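Local coordinates for heterokaryon incompatibility protein s (Podospora anserina, PDB 2WVQ) that forms the [het-s] prion and interacts with het-S from incompatible cells to trigger a lethal reaction that prevents viable heterokaryons, at residues E181-C184 against H185-E189; D74-D78 against K79-L83; E161-V164 against D165-R169. The protein carries 2 engineered substitutions. All blocks are in the same frame, centred on the assembly; numbering follows the deposited sequence.

Overall arrangement
All three contacts are local, each within one continuous run of the mostly helical HeLo globular domain, and their centres lie 21 to 24 Å apart. Contact 3 sits deepest, about 9 Å from the centre of the chain, in helix 157-176; contact 1 belongs to the next helix, 181-191, nearer the periphery. Both are runs of alpha-helix with an apolar flank and a polar or charged one; in contact 1 the histidine of the polar flank also packs on helix 213-224. Contact 2 is a surface contact of different chemistry: a loop residue caps the start of helix 79-108 and a proline packs on its first turn. Contacts 2 and 3 touch the second subunit; contact 1 does not.

Contact 1 of 3, residues E181-C184 against H185-E189; sequences EAVC and HKLAE
Glu181 and His185 stand side by side on one flank of an alpha-helical turn, both side chains running the same way. From His185 CB, which passes 3.7 Å from Ala182 O, the histidine turns its CG opposite its own carbonyl carbon (chi1 -75°), and this lays the ring back along the preceding turn. His185 CD2 then comes 3.6 Å from Glu181 O. At the tip, His185 NE2 faces Glu181 OE2 across 3.5 Å; the carboxylate oxygen arrives at the ring edge, close to the ring plane, while the carboxylate itself is turned 77° from that plane. A bend at chi2 of the glutamate carries its acid group to this position.

The helical backbone underneath is regular, although the bond from His185 N to Glu181 O is weak at 3.3 Å. The next three are sound: Lys186 N, Leu187 N and Ala188 N donate to the carbonyls of Ala182, Val183 and Cys184, four residues back. On another flank Val183 CG1 lies alongside Leu187 CD2 at 3.8 Å, and Leu187 CD2 also rests 3.5 Å from Val183 O.

This apolar pair faces helix 42-62, with Val183 and Cys184 on Ala62 and Leu187 on Arg58. His185 and Ala188 pack instead on Ala214 of helix 213-224, so helix 181-191 touches both neighbours.

Contact 2 of 3, residues D74-D78 against K79-L83; sequences DAPTD and KSVQL
Asp78 swings its CG round to the far side from its own nitrogen (chi1 -151°), and this carries the carboxylate forward over the start of the helix, where Asp78 OD2 accepts from Ser80 N at 3.3 Å. Asp78 is thus the N-cap of helix 79-108. The bond is bent, 136° at the hydrogen, and uses the anti lone pair of OD2, the one directed away from the other oxygen; the negative group at this end probably suits the helix dipole.

The backbone carbonyl of the same residue opens the helical bonding. Asp78 O accepts from Gln82 N at 2.9 Å and takes a weaker bond from Val81 N.

Behind the cap, Pro76 folds back onto the first turn. Pro76 CB meets Val81 CG1 at 3.6 Å, the two side chains crossing obliquely, while Val81 CG2 lies 3.9 Å from Asp78 CB. One valine therefore contacts both the proline and the capping residue with different branches.

Arg70 and Phe71, in the loop that follows helix 42-62, also touch Val81. Ser80 OG bonds to Ala177 O, just beyond helix 157-176, and Lys79 NZ reaches Leu107 O of the second subunit, in its helix 79-108.

Contact 3 of 3, residues E161-V164 against D165-R169; sequences EKIV and DQVAR
Glu161 O takes the shortest sound polar bond here, from Asp165 N at 2.8 Å, nearly straight at 163°. It is the first of four alpha-helical bonds between residues 161-164 and 165-169, in helix 157-176 of the HeLo domain; the others run from Gln166, Val167 and Ala168 N to the carbonyls of Lys162, Ile163 and Val164. Asp165 also leans over its acceptor: Asp165 CG, set opposite its own carbonyl carbon (chi1 -65°), lies 3.1 Å from Glu161 O.

The two acid side chains then pass across each other at a slant, Glu161 OE2 coming within 3.6 Å of Asp165 OD2, with the carboxylate planes 48° apart, a like-charge pairing that may raise the proton affinity of one or both.

Lys162 and Gln166 run side by side with Lys162 CG 3.9 Å from Gln166 OE1, and OE1 accepts a hydrogen bond from Lys162 NZ of the second subunit. This flank thus belongs to the dimer contact.

The inward flank is apolar. Ile163 packs on Phe95 and Ala98 of helix 79-108 and on Leu49 of helix 42-62, and Val167 on Leu94 and Ala52 of the same two helices. Ile163 and Val167 lie alongside each other, their CG2 methyls 4.1 Å apart.

Contact 1 of 3, residues E181-C184 against H185-E189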
ATOM      1  N   GLU A 181     -20.032 -16.937  -7.359  1.00 40.73           N
ATOM      2  CA  GLU A 181     -20.732 -16.531  -6.138  1.00 40.73           C
ATOM      3  C   GLU A 181     -21.250 -17.738  -5.333  1.00 40.41           C
ATOM      4  O   GLU A 181     -20.867 -17.915  -4.164  1.00 40.41           O
ATOM      5  CB  GLU A 181     -21.847 -15.522  -6.421  1.00 40.73           C
ATOM      6  CG  GLU A 181     -21.961 -14.481  -5.321  1.00 42.26           C
ATOM      7  CD  GLU A 181     -23.384 -14.037  -5.047  1.00 43.34           C
ATOM      8  OE1 GLU A 181     -24.014 -13.441  -5.956  1.00 44.42           O
ATOM      9  OE2 GLU A 181     -23.862 -14.267  -3.909  1.00 43.94           O
ATOM     10  N   ALA A 182     -22.089 -18.563  -5.971  1.00 39.49           N
ATOM     11  CA  ALA A 182     -22.704 -19.740  -5.335  1.00 39.32           C
ATOM     12  C   ALA A 182     -21.671 -20.791  -4.870  1.00 39.06           C
ATOM     13  O   ALA A 182     -21.841 -21.429  -3.833  1.00 39.05           O
ATOM     14  CB  ALA A 182     -23.747 -20.404  -6.289  1.00 39.13           C
ATOM     15  N   VAL A 183     -20.629 -20.970  -5.686  1.00 38.42           N
ATOM     16  CA  VAL A 183     -19.479 -21.851  -5.386  1.00 38.14           C
ATOM     17  C   VAL A 183     -18.739 -21.440  -4.092  1.00 38.17           C
ATOM     18  O   VAL A 183     -18.420 -22.289  -3.246  1.00 37.44           O
ATOM     19  CB  VAL A 183     -18.491 -21.915  -6.605  1.00 38.02           C
ATOM     20  CG1 VAL A 183     -17.185 -22.575  -6.224  1.00 39.04           C
ATOM     21  CG2 VAL A 183     -19.129 -22.653  -7.805  1.00 37.53           C
ATOM     22  N   CYS A 184     -18.475 -20.144  -3.930  1.00 37.75           N
ATOM     23  CA  CYS A 184     -17.785 -19.675  -2.712  1.00 39.08           C
ATOM     24  C   CYS A 184     -18.618 -19.879  -1.438  1.00 38.79           C
ATOM     25  O   CYS A 184     -18.085 -20.225  -0.378  1.00 39.37           O
ATOM     26  CB  CYS A 184     -17.326 -18.222  -2.840  1.00 38.73           C
ATOM     27  SG  CYS A 184     -15.968 -18.008  -3.995  1.00 41.50           S
ATOM     28  N   HIS A 185     -19.928 -19.699  -1.550  1.00 39.91           N
ATOM     29  CA  HIS A 185     -20.820 -19.974  -0.427  1.00 40.13           C
ATOM     30  C   HIS A 185     -20.757 -21.434   0.025  1.00 39.47           C
ATOM     31  O   HIS A 185     -20.579 -21.684   1.218  1.00 38.98           O
ATOM     32  CB  HIS A 185     -22.248 -19.524  -0.731  1.00 41.41           C
ATOM     33  CG  HIS A 185     -22.437 -18.037  -0.655  1.00 43.45           C
ATOM     34  ND1 HIS A 185     -21.909 -17.269   0.364  1.00 45.38           N
ATOM     35  CD2 HIS A 185     -23.113 -17.181  -1.458  1.00 45.21           C
ATOM     36  CE1 HIS A 185     -22.236 -16.003   0.175  1.00 45.76           C
ATOM     37  NE2 HIS A 185     -22.964 -15.923  -0.926  1.00 46.60           N
ATOM     38  N   LYS A 186     -20.881 -22.381  -0.916  1.00 38.73           N
ATOM     39  CA  LYS A 186     -20.773 -23.837  -0.603  1.00 37.85           C
ATOM     40  C   LYS A 186     -19.448 -24.198   0.082  1.00 36.78           C
ATOM     41  O   LYS A 186     -19.400 -24.952   1.054  1.00 35.28           O
ATOM     42  CB  LYS A 186     -21.001 -24.715  -1.851  1.00 37.73           C
ATOM     43  CG  LYS A 186     -22.476 -25.002  -2.112  1.00 38.11           C
ATOM     44  CD  LYS A 186     -22.707 -26.090  -3.186  1.00 39.76           C
ATOM     45  CE  LYS A 186     -23.253 -27.413  -2.581  1.00 41.85           C
ATOM     46  NZ  LYS A 186     -22.409 -27.900  -1.413  1.00 41.52           N
ATOM     47  N   LEU A 187     -18.373 -23.629  -0.439  1.00 35.73           N
ATOM     48  CA  LEU A 187     -17.046 -23.865   0.060  1.00 35.28           C
ATOM     49  C   LEU A 187     -16.870 -23.413   1.514  1.00 35.44           C
ATOM     50  O   LEU A 187     -16.284 -24.145   2.312  1.00 34.58           O
ATOM     51  CB  LEU A 187     -16.064 -23.166  -0.867  1.00 34.95           C
ATOM     52  CG  LEU A 187     -15.172 -23.957  -1.839  1.00 33.95           C
ATOM     53  CD1 LEU A 187     -15.416 -25.473  -2.024  1.00 30.16           C
ATOM     54  CD2 LEU A 187     -15.100 -23.228  -3.129  1.00 34.48           C
ATOM     55  N   ALA A 188     -17.407 -22.233   1.845  1.00 36.59           N
ATOM     56  CA  ALA A 188     -17.388 -21.670   3.202  1.00 37.74           C
ATOM     57  C   ALA A 188     -18.274 -22.506   4.132  1.00 39.84           C
ATOM     58  O   ALA A 188     -18.030 -22.576   5.333  1.00 40.94           O
ATOM     59  CB  ALA A 188     -17.864 -20.233   3.178  1.00 36.81           C
ATOM     60  N   GLU A 189     -19.306 -23.150   3.569  1.00 40.65           N
ATOM     61  CA  GLU A 189     -20.198 -24.017   4.351  1.00 41.39           C
ATOM     62  C   GLU A 189     -19.440 -25.291   4.742  1.00 41.36           C
ATOM     63  O   GLU A 189     -19.482 -25.716   5.901  1.00 41.00           O
ATOM     64  CB  GLU A 189     -21.465 -24.350   3.570  1.00 40.84           C
ATOM     65  CG  GLU A 189     -22.492 -23.209   3.524  1.00 42.89           C
ATOM     66  CD  GLU A 189     -23.710 -23.521   2.647  1.00 43.10           C
ATOM     67  OE1 GLU A 189     -23.841 -24.668   2.131  1.00 44.78           O
ATOM     68  OE2 GLU A 189     -24.560 -22.606   2.480  1.00 47.13           O
TER

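Contact 2 of 3, residues D74-D78 against K79-L83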
ATOM      1  N   ASP A  74       1.977 -17.528 -19.273  1.00 41.52           N
ATOM      2  CA  ASP A  74       2.666 -16.311 -18.833  1.00 42.99           C
ATOM      3  C   ASP A  74       2.092 -15.058 -19.486  1.00 43.22           C
ATOM      4  O   ASP A  74       2.260 -13.952 -18.971  1.00 43.64           O
ATOM      5  CB  ASP A  74       4.173 -16.405 -19.079  1.00 43.24           C
ATOM      6  CG  ASP A  74       4.848 -15.644 -18.085  1.00 45.39           C
ATOM      7  N   ALA A  75       1.398 -15.243 -20.605  1.00 43.43           N
ATOM      8  CA  ALA A  75       0.763 -14.139 -21.317  1.00 43.27           C
ATOM      9  C   ALA A  75      -0.715 -14.424 -21.622  1.00 43.06           C
ATOM     10  O   ALA A  75      -1.076 -14.610 -22.790  1.00 42.97           O
ATOM     11  CB  ALA A  75       1.531 -13.834 -22.605  1.00 43.34           C
ATOM     12  N   PRO A  76      -1.580 -14.428 -20.580  1.00 42.93           N
ATOM     13  CA  PRO A  76      -3.003 -14.752 -20.761  1.00 42.83           C
ATOM     14  C   PRO A  76      -3.730 -13.697 -21.596  1.00 42.90           C
ATOM     15  O   PRO A  76      -3.333 -12.521 -21.599  1.00 43.06           O
ATOM     16  CB  PRO A  76      -3.548 -14.757 -19.332  1.00 42.53           C
ATOM     17  CG  PRO A  76      -2.631 -13.836 -18.576  1.00 42.92           C
ATOM     18  CD  PRO A  76      -1.277 -14.078 -19.172  1.00 42.97           C
ATOM     19  N   THR A  77      -4.770 -14.109 -22.310  1.00 42.48           N
ATOM     20  CA  THR A  77      -5.443 -13.195 -23.241  1.00 42.29           C
ATOM     21  C   THR A  77      -6.789 -12.715 -22.699  1.00 41.69           C
ATOM     22  O   THR A  77      -7.210 -11.574 -22.950  1.00 42.36           O
ATOM     23  CB  THR A  77      -5.572 -13.789 -24.672  1.00 42.33           C
ATOM     24  OG1 THR A  77      -6.169 -15.094 -24.627  1.00 42.44           O
ATOM     25  CG2 THR A  77      -4.191 -13.887 -25.328  1.00 43.46           C
ATOM     26  N   ASP A  78      -7.426 -13.591 -21.928  1.00 40.44           N
ATOM     27  CA  ASP A  78      -8.699 -13.336 -21.279  1.00 39.34           C
ATOM     28  C   ASP A  78      -8.670 -12.129 -20.332  1.00 38.13           C
ATOM     29  O   ASP A  78      -7.779 -12.035 -19.476  1.00 37.76           O
ATOM     30  CB  ASP A  78      -9.060 -14.574 -20.484  1.00 39.66           C
ATOM     31  CG  ASP A  78     -10.529 -14.759 -20.353  1.00 41.91           C
ATOM     32  OD1 ASP A  78     -11.066 -15.673 -21.043  1.00 46.69           O
ATOM     33  OD2 ASP A  78     -11.143 -14.007 -19.569  1.00 43.68           O
ATOM     34  N   LYS A  79      -9.644 -11.225 -20.473  1.00 36.71           N
ATOM     35  CA  LYS A  79      -9.705 -10.025 -19.641  1.00 35.51           C
ATOM     36  C   LYS A  79      -9.680 -10.413 -18.164  1.00 34.29           C
ATOM     37  O   LYS A  79      -8.864  -9.886 -17.411  1.00 33.85           O
ATOM     38  CB  LYS A  79     -10.934  -9.155 -19.963  1.00 35.98           C
ATOM     39  CG  LYS A  79     -10.800  -8.237 -21.209  1.00 37.00           C
ATOM     40  CD  LYS A  79     -11.385  -6.848 -20.935  1.00 36.82           C
ATOM     41  CE  LYS A  79     -11.416  -5.965 -22.178  1.00 37.86           C
ATOM     42  NZ  LYS A  79     -10.068  -5.464 -22.627  1.00 38.72           N
ATOM     43  N   SER A  80     -10.534 -11.360 -17.763  1.00 32.32           N
ATOM     44  CA  SER A  80     -10.648 -11.760 -16.367  1.00 31.18           C
ATOM     45  C   SER A  80      -9.347 -12.337 -15.784  1.00 30.45           C
ATOM     46  O   SER A  80      -9.026 -12.111 -14.616  1.00 29.71           O
ATOM     47  CB  SER A  80     -11.845 -12.689 -16.145  1.00 31.50           C
ATOM     48  OG  SER A  80     -13.063 -12.015 -16.478  1.00 33.61           O
ATOM     49  N   VAL A  81      -8.590 -13.041 -16.613  1.00 29.18           N
ATOM     50  CA  VAL A  81      -7.362 -13.706 -16.173  1.00 28.35           C
ATOM     51  C   VAL A  81      -6.218 -12.668 -16.120  1.00 27.47           C
ATOM     52  O   VAL A  81      -5.386 -12.737 -15.223  1.00 25.40           O
ATOM     53  CB  VAL A  81      -7.011 -14.989 -17.045  1.00 28.17           C
ATOM     54  CG1 VAL A  81      -5.716 -15.680 -16.578  1.00 28.10           C
ATOM     55  CG2 VAL A  81      -8.158 -16.012 -17.005  1.00 28.27           C
ATOM     56  N   GLN A  82      -6.192 -11.736 -17.075  1.00 27.06           N
ATOM     57  CA  GLN A  82      -5.286 -10.546 -17.030  1.00 28.11           C
ATOM     58  C   GLN A  82      -5.516  -9.712 -15.772  1.00 27.49           C
ATOM     59  O   GLN A  82      -4.567  -9.183 -15.178  1.00 27.97           O
ATOM     60  CB  GLN A  82      -5.474  -9.657 -18.271  1.00 28.09           C
ATOM     61  CG  GLN A  82      -5.072 -10.300 -19.598  1.00 28.15           C
ATOM     62  CD  GLN A  82      -5.239  -9.380 -20.801  1.00 30.57           C
ATOM     63  OE1 GLN A  82      -4.653  -9.622 -21.849  1.00 36.41           O
ATOM     64  NE2 GLN A  82      -6.034  -8.319 -20.659  1.00 34.45           N
ATOM     65  N   LEU A  83      -6.786  -9.590 -15.384  1.00 26.89           N
ATOM     66  CA  LEU A  83      -7.203  -8.880 -14.191  1.00 27.10           C
ATOM     67  C   LEU A  83      -6.731  -9.573 -12.930  1.00 27.37           C
ATOM     68  O   LEU A  83      -6.167  -8.898 -12.038  1.00 25.50           O
ATOM     69  CB  LEU A  83      -8.724  -8.672 -14.184  1.00 27.06           C
ATOM     70  CG  LEU A  83      -9.438  -7.506 -14.859  1.00 28.59           C
ATOM     71  CD1 LEU A  83      -9.119  -7.322 -16.325  1.00 34.69           C
ATOM     72  CD2 LEU A  83     -10.944  -7.629 -14.714  1.00 27.76           C
TER

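Contact 3 of 3, residues E161-V164 against D165-R169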
ATOM      1  N   GLU A 161      -3.929  -3.925   9.793  1.00 37.74           N
ATOM      2  CA  GLU A 161      -5.158  -3.431   9.163  1.00 39.03           C
ATOM      3  C   GLU A 161      -4.967  -3.182   7.678  1.00 39.34           C
ATOM      4  O   GLU A 161      -5.824  -3.571   6.878  1.00 39.81           O
ATOM      5  CB  GLU A 161      -5.674  -2.155   9.839  1.00 39.34           C
ATOM      6  CG  GLU A 161      -6.241  -2.355  11.251  1.00 42.55           C
ATOM      7  CD  GLU A 161      -7.306  -3.458  11.357  1.00 46.67           C
ATOM      8  OE1 GLU A 161      -7.459  -4.014  12.474  1.00 48.83           O
ATOM      9  OE2 GLU A 161      -7.989  -3.777  10.347  1.00 48.93           O
ATOM     10  N   LYS A 162      -3.847  -2.556   7.307  1.00 38.84           N
ATOM     11  CA  LYS A 162      -3.533  -2.329   5.890  1.00 39.00           C
ATOM     12  C   LYS A 162      -3.508  -3.636   5.096  1.00 38.36           C
ATOM     13  O   LYS A 162      -4.055  -3.674   4.023  1.00 38.97           O
ATOM     14  CB  LYS A 162      -2.227  -1.566   5.719  1.00 39.00           C
ATOM     15  CG  LYS A 162      -1.933  -1.120   4.300  1.00 39.28           C
ATOM     16  CD  LYS A 162      -1.267   0.292   4.327  1.00 38.97           C
ATOM     17  CE  LYS A 162       0.262   0.219   4.227  1.00 40.22           C
ATOM     18  NZ  LYS A 162       1.005   1.260   5.053  1.00 36.96           N
ATOM     19  N   ILE A 163      -2.873  -4.683   5.620  1.00 37.99           N
ATOM     20  CA  ILE A 163      -2.876  -5.998   4.954  1.00 38.10           C
ATOM     21  C   ILE A 163      -4.281  -6.601   4.877  1.00 37.78           C
ATOM     22  O   ILE A 163      -4.707  -7.034   3.812  1.00 38.66           O
ATOM     23  CB  ILE A 163      -1.922  -7.024   5.622  1.00 37.84           C
ATOM     24  CG1 ILE A 163      -0.466  -6.575   5.449  1.00 37.92           C
ATOM     25  CG2 ILE A 163      -2.185  -8.483   5.045  1.00 38.58           C
ATOM     26  CD1 ILE A 163       0.528  -7.557   5.914  1.00 36.73           C
ATOM     27  N   VAL A 164      -4.967  -6.652   6.017  1.00 36.91           N
ATOM     28  CA  VAL A 164      -6.246  -7.326   6.106  1.00 36.46           C
ATOM     29  C   VAL A 164      -7.273  -6.664   5.195  1.00 36.69           C
ATOM     30  O   VAL A 164      -7.923  -7.363   4.390  1.00 37.79           O
ATOM     31  CB  VAL A 164      -6.746  -7.435   7.587  1.00 36.07           C
ATOM     32  CG1 VAL A 164      -8.219  -7.658   7.634  1.00 34.11           C
ATOM     33  CG2 VAL A 164      -5.988  -8.577   8.321  1.00 34.10           C
ATOM     34  N   ASP A 165      -7.378  -5.337   5.296  1.00 35.21           N
ATOM     35  CA  ASP A 165      -8.298  -4.513   4.527  1.00 35.68           C
ATOM     36  C   ASP A 165      -8.032  -4.515   3.026  1.00 35.04           C
ATOM     37  O   ASP A 165      -8.961  -4.652   2.228  1.00 34.57           O
ATOM     38  CB  ASP A 165      -8.309  -3.048   5.034  1.00 36.63           C
ATOM     39  CG  ASP A 165      -8.858  -2.905   6.470  1.00 40.58           C
ATOM     40  OD1 ASP A 165      -8.818  -1.771   7.018  1.00 42.54           O
ATOM     41  OD2 ASP A 165      -9.323  -3.918   7.059  1.00 45.49           O
ATOM     42  N   GLN A 166      -6.777  -4.342   2.631  1.00 35.02           N
ATOM     43  CA  GLN A 166      -6.422  -4.415   1.214  1.00 35.22           C
ATOM     44  C   GLN A 166      -6.576  -5.828   0.623  1.00 35.49           C
ATOM     45  O   GLN A 166      -6.997  -5.958  -0.527  1.00 36.17           O
ATOM     46  CB  GLN A 166      -5.020  -3.872   0.980  1.00 35.34           C
ATOM     47  CG  GLN A 166      -4.909  -2.369   1.240  1.00 36.88           C
ATOM     48  CD  GLN A 166      -4.019  -1.670   0.236  1.00 42.60           C
ATOM     49  OE1 GLN A 166      -3.146  -0.879   0.614  1.00 45.01           O
ATOM     50  NE2 GLN A 166      -4.256  -1.924  -1.064  1.00 44.16           N
ATOM     51  N   VAL A 167      -6.248  -6.874   1.385  1.00 35.24           N
ATOM     52  CA  VAL A 167      -6.461  -8.266   0.879  1.00 35.59           C
ATOM     53  C   VAL A 167      -7.947  -8.544   0.645  1.00 35.06           C
ATOM     54  O   VAL A 167      -8.286  -9.128  -0.381  1.00 36.83           O
ATOM     55  CB  VAL A 167      -5.705  -9.397   1.680  1.00 34.67           C
ATOM     56  CG1 VAL A 167      -6.118 -10.833   1.225  1.00 35.40           C
ATOM     57  CG2 VAL A 167      -4.150  -9.262   1.516  1.00 34.10           C
ATOM     58  N   ALA A 168      -8.817  -8.084   1.546  1.00 34.04           N
ATOM     59  CA  ALA A 168     -10.274  -8.242   1.429  1.00 34.73           C
ATOM     60  C   ALA A 168     -10.789  -7.559   0.172  1.00 35.02           C
ATOM     61  O   ALA A 168     -11.554  -8.157  -0.592  1.00 34.28           O
ATOM     62  CB  ALA A 168     -11.016  -7.698   2.686  1.00 34.31           C
ATOM     63  N   ARG A 169     -10.338  -6.322  -0.056  1.00 35.28           N
ATOM     64  CA  ARG A 169     -10.677  -5.584  -1.268  1.00 35.63           C
ATOM     65  C   ARG A 169     -10.140  -6.241  -2.544  1.00 34.79           C
ATOM     66  O   ARG A 169     -10.828  -6.283  -3.557  1.00 34.94           O
ATOM     67  CB  ARG A 169     -10.262  -4.094  -1.189  1.00 36.84           C
ATOM     68  CG  ARG A 169     -10.906  -3.287  -0.036  1.00 40.14           C
ATOM     69  CD  ARG A 169     -12.292  -3.801   0.362  1.00 45.36           C
ATOM     70  NE  ARG A 169     -12.392  -3.895   1.822  1.00 50.43           N
ATOM     71  CZ  ARG A 169     -13.140  -4.767   2.498  1.00 51.08           C
ATOM     72  NH1 ARG A 169     -13.878  -5.675   1.864  1.00 48.97           N
ATOM     73  NH2 ARG A 169     -13.135  -4.732   3.833  1.00 51.78           N
TER